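CmeC (Campylobacter jejuni, PDB 4MT4) probably serves as the outer membrane channel of a multidrug efflux system, a trimeric member of the outer membrane factor family. Local coordinates at residues Q285-F296 with I340-K351. Numbering follows the deposited sequence.
Sequences QNYLVGVARTAF and IYQNVNLAKLNK. With SO4 (sulfate ion), chain M.
Lys351 reaches along Asn286 with its chain fully extended and bonds NZ to Asn286 OD1 at 3.0 Å, the donor tilted 19° from the carbonyl plane. With CG anti to the backbone N (chi1 -178°), Asn286 brings its amide alongside the lysine, while its ND2 is taken by Pro5 O of the N-terminal segment. The axes of segments 285-293 and 340-351 approach to 8.3 Å and run almost exactly antiparallel, and small residues let them close in: Ala292 CB meets Ala347 CB at 3.7 Å. Beside this pair Val289 sets CG2 against Ala347 O and turns CG1 to Lys348 CG. Val344 likewise splits its branches, CG2 against Ala292 O and CG1 against Arg293 CG, the Val344 and Arg293 side chains crossing at about a right angle. The Arg293 guanidinium lies with one face over Val289 CG1 and gives NH2 to Leu3 O. Where Gln285 meets Asn350, two waters join the helices: one donates to both Gln285 O and Ala347 O, the other links Gln285 OE1 to Asn350 ND2. At the far end Ile340 CG2 sits almost centrally over one face of the Phe296 ring, 3.5 Å from its centroid and 8° off the normal, and also packs against Ala295 CB. A sulfate, probably from the crystallisation liquor, accepts bonds from Gly338 N and Ile340 N and a weak one from Tyr341 N. As in other outer membrane factors, the contact lies where the helical barrel meets the β-barrel: it pairs the end of helix 273-293 with the start of helix 339-405, joined through the antiparallel barrel strands 299-310 and 322-335. Helix 129-195 packs on Val291 and Tyr287, and Ala72 and Ile76 of a second subunit on Gln342 and Asn343.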
ATOM      1  N   GLN B 285      17.608   0.952  15.546  1.00 44.64           N
ATOM      2  CA  GLN B 285      18.170  -0.289  15.024  1.00 39.08           C
ATOM      3  C   GLN B 285      19.630  -0.444  15.437  1.00 50.34           C
ATOM      4  O   GLN B 285      20.116  -1.560  15.623  1.00 44.94           O
ATOM      5  CB  GLN B 285      18.044  -0.336  13.499  1.00 38.85           C
ATOM      6  CG  GLN B 285      16.607  -0.355  13.000  1.00 42.79           C
ATOM      7  CD  GLN B 285      15.843  -1.569  13.490  1.00 45.37           C
ATOM      8  OE1 GLN B 285      16.362  -2.686  13.487  1.00 52.98           O
ATOM      9  NE2 GLN B 285      14.606  -1.356  13.924  1.00 47.93           N
ATOM     10  N   ASN B 286      20.323   0.681  15.581  1.00 42.74           N
ATOM     11  CA  ASN B 286      21.721   0.671  15.994  1.00 42.31           C
ATOM     12  C   ASN B 286      21.872   0.162  17.423  1.00 39.89           C
ATOM     13  O   ASN B 286      22.819  -0.558  17.739  1.00 42.25           O
ATOM     14  CB  ASN B 286      22.322   2.071  15.863  1.00 44.26           C
ATOM     15  CG  ASN B 286      23.792   2.110  16.225  1.00 39.30           C
ATOM     16  OD1 ASN B 286      24.640   1.632  15.471  1.00 41.11           O
ATOM     17  ND2 ASN B 286      24.103   2.688  17.378  1.00 33.34           N
ATOM     18  N   TYR B 287      20.928   0.539  18.280  1.00 37.64           N
ATOM     19  CA  TYR B 287      20.912   0.073  19.662  1.00 40.67           C
ATOM     20  C   TYR B 287      20.611  -1.421  19.734  1.00 40.26           C
ATOM     21  O   TYR B 287      21.114  -2.127  20.607  1.00 39.00           O
ATOM     22  CB  TYR B 287      19.880   0.857  20.479  1.00 39.89           C
ATOM     23  CG  TYR B 287      20.362   2.216  20.942  1.00 43.16           C
ATOM     24  CD1 TYR B 287      21.604   2.363  21.553  1.00 40.44           C
ATOM     25  CD2 TYR B 287      19.580   3.352  20.764  1.00 41.72           C
ATOM     26  CE1 TYR B 287      22.049   3.603  21.977  1.00 42.00           C
ATOM     27  CE2 TYR B 287      20.017   4.594  21.183  1.00 36.81           C
ATOM     28  CZ  TYR B 287      21.250   4.715  21.788  1.00 47.56           C
ATOM     29  OH  TYR B 287      21.677   5.955  22.203  1.00 45.16           O
ATOM     30  N   LEU B 288      19.785  -1.893  18.805  1.00 40.90           N
ATOM     31  CA  LEU B 288      19.392  -3.297  18.768  1.00 42.56           C
ATOM     32  C   LEU B 288      20.533  -4.188  18.294  1.00 39.52           C
ATOM     33  O   LEU B 288      20.522  -5.397  18.523  1.00 43.23           O
ATOM     34  CB  LEU B 288      18.170  -3.486  17.871  1.00 32.17           C
ATOM     35  CG  LEU B 288      16.871  -2.890  18.417  1.00 45.49           C
ATOM     36  CD1 LEU B 288      15.718  -3.134  17.457  1.00 27.80           C
ATOM     37  CD2 LEU B 288      16.565  -3.461  19.796  1.00 31.62           C
ATOM     38  N   VAL B 289      21.510  -3.587  17.622  1.00 41.54           N
ATOM     39  CA  VAL B 289      22.718  -4.306  17.245  1.00 37.02           C
ATOM     40  C   VAL B 289      23.487  -4.678  18.507  1.00 42.93           C
ATOM     41  O   VAL B 289      23.980  -5.800  18.642  1.00 40.92           O
ATOM     42  CB  VAL B 289      23.615  -3.472  16.309  1.00 39.29           C
ATOM     43  CG1 VAL B 289      24.960  -4.155  16.105  1.00 34.73           C
ATOM     44  CG2 VAL B 289      22.920  -3.242  14.973  1.00 40.42           C
ATOM     45  N   GLY B 290      23.569  -3.731  19.436  1.00 38.62           N
ATOM     46  CA  GLY B 290      24.223  -3.962  20.711  1.00 42.91           C
ATOM     47  C   GLY B 290      23.541  -5.053  21.514  1.00 40.63           C
ATOM     48  O   GLY B 290      24.208  -5.902  22.104  1.00 43.85           O
ATOM     49  N   VAL B 291      22.212  -5.027  21.532  1.00 40.93           N
ATOM     50  CA  VAL B 291      21.418  -6.037  22.225  1.00 36.50           C
ATOM     51  C   VAL B 291      21.719  -7.436  21.694  1.00 43.77           C
ATOM     52  O   VAL B 291      21.855  -8.391  22.460  1.00 41.01           O
ATOM     53  CB  VAL B 291      19.906  -5.759  22.083  1.00 45.05           C
ATOM     54  CG1 VAL B 291      19.087  -6.895  22.685  1.00 34.11           C
ATOM     55  CG2 VAL B 291      19.547  -4.432  22.729  1.00 34.85           C
ATOM     56  N   ALA B 292      21.831  -7.540  20.374  1.00 38.99           N
ATOM     57  CA  ALA B 292      22.083  -8.818  19.721  1.00 39.42           C
ATOM     58  C   ALA B 292      23.480  -9.343  20.031  1.00 44.79           C
ATOM     59  O   ALA B 292      23.691 -10.553  20.117  1.00 43.72           O
ATOM     60  CB  ALA B 292      21.892  -8.686  18.218  1.00 27.08           C
ATOM     61  N   ARG B 293      24.431  -8.431  20.205  1.00 37.57           N
ATOM     62  CA  ARG B 293      25.819  -8.815  20.447  1.00 39.39           C
ATOM     63  C   ARG B 293      26.058  -9.268  21.885  1.00 38.58           C
ATOM     64  O   ARG B 293      27.058  -9.926  22.174  1.00 41.50           O
ATOM     65  CB  ARG B 293      26.763  -7.660  20.102  1.00 32.91           C
ATOM     66  CG  ARG B 293      26.797  -7.320  18.616  1.00 46.94           C
ATOM     67  CD  ARG B 293      28.134  -6.732  18.179  1.00 51.48           C
ATOM     68  NE  ARG B 293      28.281  -5.320  18.529  1.00 51.09           N
ATOM     69  CZ  ARG B 293      28.760  -4.394  17.702  1.00 46.86           C
ATOM     70  NH1 ARG B 293      29.138  -4.730  16.476  1.00 46.33           N
ATOM     71  NH2 ARG B 293      28.861  -3.132  18.097  1.00 47.54           N
ATOM     72  N   THR B 294      25.140  -8.922  22.781  1.00 36.48           N
ATOM     73  CA  THR B 294      25.262  -9.313  24.184  1.00 42.40           C
ATOM     74  C   THR B 294      25.049 -10.811  24.375  1.00 47.30           C
ATOM     75  O   THR B 294      25.382 -11.365  25.422  1.00 38.51           O
ATOM     76  CB  THR B 294      24.259  -8.560  25.080  1.00 43.50           C
ATOM     77  OG1 THR B 294      22.924  -8.811  24.627  1.00 40.18           O
ATOM     78  CG2 THR B 294      24.530  -7.062  25.057  1.00 36.12           C
ATOM     79  N   ALA B 295      24.488 -11.459  23.358  1.00 37.93           N
ATOM     80  CA  ALA B 295      24.223 -12.894  23.404  1.00 37.13           C
ATOM     81  C   ALA B 295      25.515 -13.705  23.437  1.00 41.93           C
ATOM     82  O   ALA B 295      25.528 -14.849  23.885  1.00 49.27           O
ATOM     83  CB  ALA B 295      23.370 -13.309  22.218  1.00 28.73           C
ATOM     84  N   PHE B 296      26.599 -13.104  22.957  1.00 40.59           N
ATOM     85  CA  PHE B 296      27.911 -13.741  22.979  1.00 41.30           C
ATOM     86  C   PHE B 296      28.511 -13.757  24.384  1.00 39.62           C
ATOM     87  O   PHE B 296      29.333 -14.615  24.710  1.00 43.92           O
ATOM     88  CB  PHE B 296      28.872 -13.025  22.024  1.00 41.06           C
ATOM     89  CG  PHE B 296      28.832 -13.542  20.612  1.00 52.43           C
ATOM     90  CD1 PHE B 296      29.240 -14.832  20.324  1.00 51.23           C
ATOM     91  CD2 PHE B 296      28.409 -12.730  19.572  1.00 48.41           C
ATOM     92  CE1 PHE B 296      29.213 -15.310  19.031  1.00 57.59           C
ATOM     93  CE2 PHE B 296      28.381 -13.203  18.272  1.00 45.19           C
ATOM     94  CZ  PHE B 296      28.785 -14.496  18.002  1.00 45.13           C
ATOM     95  N   ILE B 340      24.312 -17.469  16.926  1.00 46.81           N
ATOM     96  CA  ILE B 340      24.457 -16.141  17.511  1.00 50.15           C
ATOM     97  C   ILE B 340      25.093 -15.170  16.523  1.00 46.50           C
ATOM     98  O   ILE B 340      24.691 -14.012  16.431  1.00 42.94           O
ATOM     99  CB  ILE B 340      25.298 -16.189  18.798  1.00 42.67           C
ATOM    100  CG1 ILE B 340      24.714 -17.214  19.770  1.00 50.62           C
ATOM    101  CG2 ILE B 340      25.366 -14.816  19.448  1.00 35.66           C
ATOM    102  CD1 ILE B 340      25.489 -17.335  21.053  1.00 47.64           C
ATOM    103  N   TYR B 341      26.084 -15.655  15.780  1.00 39.37           N
ATOM    104  CA  TYR B 341      26.775 -14.841  14.786  1.00 44.48           C
ATOM    105  C   TYR B 341      25.829 -14.346  13.692  1.00 41.39           C
ATOM    106  O   TYR B 341      25.944 -13.210  13.232  1.00 43.69           O
ATOM    107  CB  TYR B 341      27.930 -15.628  14.159  1.00 41.25           C
ATOM    108  CG  TYR B 341      28.489 -14.999  12.899  1.00 44.81           C
ATOM    109  CD1 TYR B 341      29.287 -13.863  12.961  1.00 65.14           C
ATOM    110  CD2 TYR B 341      28.221 -15.544  11.648  1.00 52.38           C
ATOM    111  CE1 TYR B 341      29.799 -13.285  11.813  1.00 58.30           C
ATOM    112  CE2 TYR B 341      28.728 -14.973  10.494  1.00 52.58           C
ATOM    113  CZ  TYR B 341      29.517 -13.843  10.583  1.00 60.93           C
ATOM    114  OH  TYR B 341      30.026 -13.269   9.440  1.00 74.43           O
ATOM    115  N   GLN B 342      24.895 -15.199  13.282  1.00 37.41           N
ATOM    116  CA  GLN B 342      23.948 -14.844  12.233  1.00 41.75           C
ATOM    117  C   GLN B 342      22.825 -13.957  12.768  1.00 52.40           C
ATOM    118  O   GLN B 342      22.201 -13.209  12.014  1.00 40.07           O
ATOM    119  CB  GLN B 342      23.364 -16.102  11.584  1.00 40.08           C
ATOM    120  CG  GLN B 342      24.367 -16.918  10.769  1.00 39.36           C
ATOM    121  CD  GLN B 342      24.817 -16.212   9.502  1.00 44.81           C
ATOM    122  OE1 GLN B 342      24.285 -15.162   9.138  1.00 40.83           O
ATOM    123  NE2 GLN B 342      25.802 -16.788   8.823  1.00 39.35           N
ATOM    124  N   ASN B 343      22.569 -14.041  14.069  1.00 49.47           N
ATOM    125  CA  ASN B 343      21.592 -13.161  14.700  1.00 37.63           C
ATOM    126  C   ASN B 343      22.120 -11.733  14.758  1.00 45.98           C
ATOM    127  O   ASN B 343      21.370 -10.774  14.585  1.00 34.18           O
ATOM    128  CB  ASN B 343      21.241 -13.655  16.104  1.00 47.21           C
ATOM    129  CG  ASN B 343      19.862 -14.282  16.174  1.00 60.53           C
ATOM    130  OD1 ASN B 343      18.850 -13.586  16.110  1.00 78.45           O
ATOM    131  ND2 ASN B 343      19.815 -15.603  16.311  1.00 60.88           N
ATOM    132  N   VAL B 344      23.422 -11.605  14.997  1.00 41.13           N
ATOM    133  CA  VAL B 344      24.090 -10.310  15.003  1.00 48.42           C
ATOM    134  C   VAL B 344      24.125  -9.736  13.593  1.00 41.09           C
ATOM    135  O   VAL B 344      23.881  -8.546  13.390  1.00 42.36           O
ATOM    136  CB  VAL B 344      25.527 -10.417  15.558  1.00 46.89           C
ATOM    137  CG1 VAL B 344      26.266  -9.096  15.401  1.00 40.84           C
ATOM    138  CG2 VAL B 344      25.500 -10.843  17.012  1.00 31.97           C
ATOM    139  N   ASN B 345      24.430 -10.595  12.624  1.00 38.10           N
ATOM    140  CA  ASN B 345      24.380 -10.217  11.217  1.00 46.46           C
ATOM    141  C   ASN B 345      23.002  -9.690  10.831  1.00 42.92           C
ATOM    142  O   ASN B 345      22.885  -8.652  10.181  1.00 45.56           O
ATOM    143  CB  ASN B 345      24.749 -11.405  10.321  1.00 50.66           C
ATOM    144  CG  ASN B 345      26.245 -11.525  10.093  1.00 65.10           C
ATOM    145  OD1 ASN B 345      27.050 -11.082  10.913  1.00 65.66           O
ATOM    146  ND2 ASN B 345      26.623 -12.126   8.970  1.00 83.92           N
ATOM    147  N   LEU B 346      21.964 -10.410  11.244  1.00 35.85           N
ATOM    148  CA  LEU B 346      20.589 -10.022  10.958  1.00 49.46           C
ATOM    149  C   LEU B 346      20.263  -8.655  11.558  1.00 48.89           C
ATOM    150  O   LEU B 346      19.579  -7.844  10.936  1.00 48.50           O
ATOM    151  CB  LEU B 346      19.615 -11.080  11.487  1.00 38.85           C
ATOM    152  CG  LEU B 346      18.147 -10.946  11.079  1.00 46.85           C
ATOM    153  CD1 LEU B 346      18.026 -10.875   9.566  1.00 41.13           C
ATOM    154  CD2 LEU B 346      17.324 -12.102  11.633  1.00 42.64           C
ATOM    155  N   ALA B 347      20.763  -8.407  12.766  1.00 37.91           N
ATOM    156  CA  ALA B 347      20.544  -7.135  13.446  1.00 45.80           C
ATOM    157  C   ALA B 347      21.294  -6.004  12.753  1.00 46.13           C
ATOM    158  O   ALA B 347      20.816  -4.869  12.697  1.00 50.04           O
ATOM    159  CB  ALA B 347      20.967  -7.237  14.904  1.00 34.94           C
ATOM    160  N   LYS B 348      22.472  -6.319  12.228  1.00 39.17           N
ATOM    161  CA  LYS B 348      23.278  -5.335  11.516  1.00 44.09           C
ATOM    162  C   LYS B 348      22.664  -5.005  10.161  1.00 38.73           C
ATOM    163  O   LYS B 348      22.804  -3.889   9.662  1.00 44.36           O
ATOM    164  CB  LYS B 348      24.714  -5.845  11.348  1.00 34.27           C
ATOM    165  CG  LYS B 348      25.497  -5.901  12.655  1.00 33.82           C
ATOM    166  CD  LYS B 348      26.674  -6.867  12.593  1.00 59.47           C
ATOM    167  CE  LYS B 348      27.893  -6.249  11.931  1.00 59.30           C
ATOM    168  NZ  LYS B 348      29.090  -7.127  12.077  1.00 83.70           N
ATOM    169  N   LEU B 349      21.983  -5.982   9.571  1.00 40.95           N
ATOM    170  CA  LEU B 349      21.305  -5.784   8.296  1.00 37.71           C
ATOM    171  C   LEU B 349      20.033  -4.959   8.480  1.00 41.48           C
ATOM    172  O   LEU B 349      19.641  -4.203   7.592  1.00 45.71           O
ATOM    173  CB  LEU B 349      20.982  -7.128   7.647  1.00 41.00           C
ATOM    174  CG  LEU B 349      22.192  -7.927   7.154  1.00 44.53           C
ATOM    175  CD1 LEU B 349      21.807  -9.363   6.834  1.00 47.95           C
ATOM    176  CD2 LEU B 349      22.817  -7.254   5.942  1.00 43.31           C
ATOM    177  N   ASN B 350      19.393  -5.110   9.636  1.00 41.14           N
ATOM    178  CA  ASN B 350      18.225  -4.304   9.974  1.00 36.13           C
ATOM    179  C   ASN B 350      18.616  -2.841  10.119  1.00 45.08           C
ATOM    180  O   ASN B 350      17.864  -1.944   9.743  1.00 40.88           O
ATOM    181  CB  ASN B 350      17.571  -4.799  11.264  1.00 36.01           C
ATOM    182  CG  ASN B 350      17.006  -6.199  11.134  1.00 43.61           C
ATOM    183  OD1 ASN B 350      16.880  -6.731  10.032  1.00 45.80           O
ATOM    184  ND2 ASN B 350      16.654  -6.802  12.264  1.00 39.18           N
ATOM    185  N   LYS B 351      19.803  -2.613  10.666  1.00 41.51           N
ATOM    186  CA  LYS B 351      20.349  -1.270  10.782  1.00 48.32           C
ATOM    187  C   LYS B 351      20.659  -0.692   9.406  1.00 39.05           C
ATOM    188  O   LYS B 351      20.382   0.478   9.138  1.00 41.36           O
ATOM    189  CB  LYS B 351      21.611  -1.272  11.646  1.00 36.25           C
ATOM    190  CG  LYS B 351      22.300   0.076  11.717  1.00 40.90           C
ATOM    191  CD  LYS B 351      23.683  -0.036  12.331  1.00 55.56           C
ATOM    192  CE  LYS B 351      24.423   1.286  12.230  1.00 56.90           C
ATOM    193  NZ  LYS B 351      25.799   1.203  12.791  1.00 61.74           N
TER
HETATM  194  S   SO4 M 501      27.743 -18.836  17.253  1.00 61.91           S
HETATM  195  O1  SO4 M 501      28.156 -19.187  18.610  1.00 73.66           O
HETATM  196  O2  SO4 M 501      28.544 -19.601  16.303  1.00 73.33           O
HETATM  197  O3  SO4 M 501      26.329 -19.145  17.070  1.00 58.01           O
HETATM  198  O4  SO4 M 501      27.944 -17.410  17.019  1.00 64.68           O
HETATM  199  O   HOH W   1      19.435  -3.932  14.839  1.00 34.55           O
HETATM  200  O   HOH W   2      17.192  -5.245  14.569  1.00 36.25           O